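Local coordinates for putative oxidoreductase (Jannaschia sp., PDB 3C24), which probably works as an NAD(P)-dependent oxidoreductase, pairing a Rossmann-type dinucleotide-binding domain with a largely helical C-terminal domain that contributes to the dimer, at residues R181-T184 and E185-A188; L225-M228 and I229-N233. All coordinates share one frame; numbering follows the deposited sequence.

Contact 1 (R181-T184 and E185-A188); sequences RVTT and EQLA
Gln186 folds back over Thr183, and following its side chain outward explains how this helix start is closed. CB lies 3.4 Å from Thr183 OG1. The next atom, CG, stands beside the backbone N of its own residue (chi1 -74°), a turn that carries the chain back toward the residues before the helix and puts CG 3.2 Å from the same hydroxyl oxygen. From there the chain runs extended to the amide. Its OE1 takes the backbone N-H of Thr183 in a nearly straight bond, N to OE1 3.0 Å with 169° at the hydrogen, the donor tilted 17° from the amide plane. The other end of the amide, NE2, is given to the backbone O of Tyr217 of the second subunit, so both ends are held and the rotation of the group is fixed across the dimer interface.

Thr183 returns the bond: its OG1 accepts from Gln186 N at 3.0 Å. OG1 sits between its own backbone N and carbonyl carbon, facing the first turn. This exchange is a capping box, with Thr183 as N-cap of helix 184-217, the long helix that follows strand 176-181. Behind it the ordinary helical ladder begins, Leu187 N to Thr183 O at 2.9 Å and Ala188 N to Thr184 O at 3.0 Å.

Val182 CB lies against the amide oxygen, 3.6 Å from Gln186 OE1. On the buried side its CG2 makes an apolar contact with Leu187 CB at 3.7 Å, the two side chains crossing at about a right angle. Leu187 continues inward onto Ile120 and His122 of strand 117-123 and onto Val151 and Ala153 of strand 148-156. Glu185 leads off on another side of the helix, where its OE2 bonds to Tyr106 OH.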
loop_
_atom_site.group_PDB
_atom_site.type_symbol
_atom_site.label_atom_id
_atom_site.label_comp_id
_atom_site.label_asym_id
_atom_site.label_seq_id
_atom_site.Cartn_x
_atom_site.Cartn_y
_atom_site.Cartn_z
ATOM N N ARG A 181 -10.737 19.926 -8.761
ATOM C CA ARG A 181 -11.940 20.034 -9.568
ATOM C C ARG A 181 -11.846 19.171 -10.804
ATOM O O ARG A 181 -10.854 19.217 -11.553
ATOM C CB ARG A 181 -12.237 21.474 -10.013
ATOM C CG ARG A 181 -13.577 21.601 -10.797
ATOM C CD ARG A 181 -13.943 23.045 -11.045
ATOM N NE ARG A 181 -15.220 23.139 -11.743
ATOM C CZ ARG A 181 -15.850 24.288 -11.973
ATOM N NH1 ARG A 181 -15.357 25.417 -11.514
ATOM N NH2 ARG A 181 -17.012 24.294 -12.637
ATOM N N VAL A 182 -12.846 18.325 -10.953
ATOM C CA VAL A 182 -12.986 17.433 -12.124
ATOM C C VAL A 182 -14.409 17.464 -12.685
ATOM O O VAL A 182 -15.325 18.063 -12.113
ATOM C CB VAL A 182 -12.653 15.981 -11.766
ATOM C CG1 VAL A 182 -11.171 15.791 -11.364
ATOM C CG2 VAL A 182 -13.572 15.450 -10.652
ATOM N N THR A 183 -14.598 16.781 -13.799
ATOM C CA THR A 183 -15.945 16.605 -14.344
ATOM C C THR A 183 -16.601 15.437 -13.653
ATOM O O THR A 183 -15.932 14.613 -13.007
ATOM C CB THR A 183 -15.952 16.301 -15.855
ATOM O OG1 THR A 183 -15.341 15.029 -16.109
ATOM C CG2 THR A 183 -15.210 17.409 -16.627
ATOM N N THR A 184 -17.911 15.324 -13.827
ATOM C CA THR A 184 -18.678 14.211 -13.273
ATOM C C THR A 184 -18.085 12.881 -13.740
ATOM O O THR A 184 -17.866 11.973 -12.940
ATOM C CB THR A 184 -20.153 14.271 -13.683
ATOM O OG1 THR A 184 -20.683 15.514 -13.240
ATOM C CG2 THR A 184 -20.999 13.107 -13.074
ATOM N N GLU A 185 -17.811 12.775 -15.036
ATOM C CA GLU A 185 -17.258 11.520 -15.571
ATOM C C GLU A 185 -15.854 11.192 -15.049
ATOM O O GLU A 185 -15.526 10.040 -14.728
ATOM C CB GLU A 185 -17.281 11.532 -17.092
ATOM C CG GLU A 185 -16.780 10.217 -17.667
ATOM C CD GLU A 185 -17.035 10.103 -19.162
ATOM O OE1 GLU A 185 -16.202 10.612 -19.951
ATOM O OE2 GLU A 185 -18.081 9.502 -19.522
ATOM N N GLN A 186 -15.031 12.232 -14.951
ATOM C CA GLN A 186 -13.701 12.077 -14.396
ATOM C C GLN A 186 -13.776 11.595 -12.946
ATOM O O GLN A 186 -13.025 10.686 -12.532
ATOM C CB GLN A 186 -12.903 13.369 -14.506
ATOM C CG GLN A 186 -12.417 13.670 -15.932
ATOM C CD GLN A 186 -11.775 15.018 -16.048
ATOM O OE1 GLN A 186 -12.135 15.936 -15.318
ATOM N NE2 GLN A 186 -10.828 15.163 -16.991
ATOM N N LEU A 187 -14.720 12.143 -12.157
ATOM C CA LEU A 187 -14.835 11.726 -10.759
ATOM C C LEU A 187 -15.242 10.261 -10.692
ATOM O O LEU A 187 -14.721 9.500 -9.877
ATOM C CB LEU A 187 -15.857 12.556 -10.008
ATOM C CG LEU A 187 -15.501 12.842 -8.547
ATOM C CD1 LEU A 187 -16.496 13.858 -8.011
ATOM C CD2 LEU A 187 -15.436 11.642 -7.642
ATOM N N ALA A 188 -16.128 9.850 -11.613
ATOM C CA ALA A 188 -16.601 8.451 -11.693
ATOM C C ALA A 188 -15.446 7.506 -12.051
ATOM O O ALA A 188 -15.326 6.418 -11.512
ATOM C CB ALA A 188 -17.750 8.292 -12.688
#

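Contact 2 (L225-M228 and I229-N233); sequences LDFM and IGHLN
Phe227 and His231, one turn apart on helix 221-239, lay their rings against each other in an offset stack. The centroids are 4.0 Å apart and the planes 18° from parallel; His231 CE1 hangs over the rim of the phenyl face, 3.2 Å from Phe227 CZ. Phe227 CG is anti to the backbone N (chi1 -160°), which lets the ring lean along the helix toward the imidazole although its CB starts out away from it. Further along, the imidazole meets His125 of the second subunit, the rings strongly inclined to each other.

A hydrogen bond from the ring holds the imidazole in that pose. His231 ND1 donates to Phe227 O at 2.8 Å, bent to 140° at the hydrogen, and the backbone His231 N is the second donor to the same oxygen, from the opposite face of its carbonyl plane. One buried acceptor therefore takes two N-H groups, and ND1 must carry a proton. Asp226 OD2 salt-bridges Arg178 of the second subunit and also bonds to His180 there.

Apolar contact occupies a different side. The selenomethionine Met228 bends at chi2 and chi3, bringing SE to 3.9 Å from Leu232 CG. Met228 also packs on Met206 and Val210 of helix 184-217, and Leu232 on Phe202.

The arrangement is an i to i+4 aromatic stack on an interface helix of the helical C-terminal part, which probably serves in dimerisation as in related dehydrogenases.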
loop_
_atom_site.group_PDB
_atom_site.type_symbol
_atom_site.label_atom_id
_atom_site.label_comp_id
_atom_site.label_asym_id
_atom_site.label_seq_id
_atom_site.Cartn_x
_atom_site.Cartn_y
_atom_site.Cartn_z
ATOM N N LEU A 225 2.476 -12.461 6.411
ATOM C CA LEU A 225 1.920 -11.099 6.616
ATOM C C LEU A 225 3.026 -10.075 6.757
ATOM O O LEU A 225 2.993 -9.039 6.125
ATOM C CB LEU A 225 0.990 -11.005 7.835
ATOM C CG LEU A 225 -0.459 -11.469 7.776
ATOM C CD1 LEU A 225 -1.002 -11.609 9.200
ATOM C CD2 LEU A 225 -1.357 -10.511 6.927
ATOM N N ASP A 226 3.962 -10.345 7.642
ATOM C CA ASP A 226 5.112 -9.457 7.848
ATOM C C ASP A 226 5.825 -9.200 6.525
ATOM O O ASP A 226 6.173 -8.065 6.201
ATOM C CB ASP A 226 6.128 -10.030 8.861
ATOM C CG ASP A 226 5.642 -9.930 10.313
ATOM O OD1 ASP A 226 4.637 -9.239 10.589
ATOM O OD2 ASP A 226 6.257 -10.589 11.174
ATOM N N PHE A 227 6.002 -10.261 5.753
ATOM C CA PHE A 227 6.720 -10.174 4.475
ATOM C C PHE A 227 5.937 -9.292 3.475
ATOM O O PHE A 227 6.488 -8.383 2.847
ATOM C CB PHE A 227 7.005 -11.571 3.897
ATOM C CG PHE A 227 8.106 -11.568 2.878
ATOM C CD1 PHE A 227 9.377 -11.744 3.255
ATOM C CD2 PHE A 227 7.825 -11.387 1.513
ATOM C CE1 PHE A 227 10.413 -11.705 2.330
ATOM C CE2 PHE A 227 8.900 -11.346 0.612
ATOM C CZ PHE A 227 10.140 -11.530 1.050
HETATM N N MSE A 228 4.622 -9.536 3.372
HETATM C CA MSE A 228 3.766 -8.768 2.495
HETATM C C MSE A 228 3.694 -7.328 2.891
HETATM O O MSE A 228 3.854 -6.447 2.044
HETATM C CB MSE A 228 2.357 -9.373 2.448
HETATM C CG MSE A 228 1.355 -8.581 1.641
HETATM SE SE MSE A 228 1.778 -8.331 -0.232
HETATM C CE MSE A 228 1.112 -10.083 -0.829
ATOM N N ILE A 229 3.455 -7.057 4.154
ATOM C CA ILE A 229 3.232 -5.684 4.555
ATOM C C ILE A 229 4.518 -4.836 4.438
ATOM O O ILE A 229 4.459 -3.634 4.126
ATOM C CB ILE A 229 2.598 -5.620 5.960
ATOM C CG1 ILE A 229 1.162 -6.164 5.826
ATOM C CG2 ILE A 229 2.525 -4.195 6.497
ATOM C CD1 ILE A 229 0.195 -5.148 5.131
ATOM N N GLY A 230 5.642 -5.463 4.717
ATOM C CA GLY A 230 6.943 -4.838 4.516
ATOM C C GLY A 230 7.246 -4.582 3.051
ATOM O O GLY A 230 7.799 -3.524 2.675
ATOM N N HIS A 231 6.859 -5.536 2.181
ATOM C CA HIS A 231 7.107 -5.369 0.775
ATOM C C HIS A 231 6.207 -4.337 0.134
ATOM O O HIS A 231 6.602 -3.637 -0.781
ATOM C CB HIS A 231 7.153 -6.704 0.068
ATOM C CG HIS A 231 8.478 -7.352 0.234
ATOM N ND1 HIS A 231 8.902 -7.912 1.427
ATOM C CD2 HIS A 231 9.538 -7.431 -0.615
ATOM C CE1 HIS A 231 10.148 -8.340 1.289
ATOM N NE2 HIS A 231 10.565 -8.049 0.067
ATOM N N LEU A 232 4.990 -4.216 0.649
ATOM C CA LEU A 232 4.091 -3.185 0.146
ATOM C C LEU A 232 4.672 -1.821 0.488
ATOM O O LEU A 232 4.612 -0.871 -0.294
ATOM C CB LEU A 232 2.649 -3.340 0.696
ATOM C CG LEU A 232 1.872 -4.491 0.054
ATOM C CD1 LEU A 232 0.513 -4.608 0.754
ATOM C CD2 LEU A 232 1.710 -4.300 -1.440
ATOM N N ASN A 233 5.270 -1.734 1.648
ATOM C CA ASN A 233 5.921 -0.494 2.103
ATOM C C ASN A 233 7.014 -0.072 1.128
ATOM O O ASN A 233 6.982 0.999 0.535
ATOM C CB ASN A 233 6.514 -0.679 3.459
ATOM C CG ASN A 233 6.946 0.637 4.113
ATOM O OD1 ASN A 233 6.341 1.725 3.876
ATOM N ND2 ASN A 233 7.976 0.563 4.949
#

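Contacts 1 and 2 lie in series along the chain: contact 1 opens helix 184-217, and contact 2 sits on the next helix, 221-239. Their centres are 33 Å apart and their nearest atoms about 23 Å, so they do not touch. Helix 184-217 spans the gap: it starts at contact 1 and further on packs against the helix of contact 2. Both contacts also reach the second subunit, contact 1 through Gln186 and contact 2 through Asp226, His231 and Asn233. Strand 176-181 of that second subunit, just ahead of its own residues 181-188, supplies polar partners to contact 2, so the strand running into contact 1 in one chain serves contact 2 in the other.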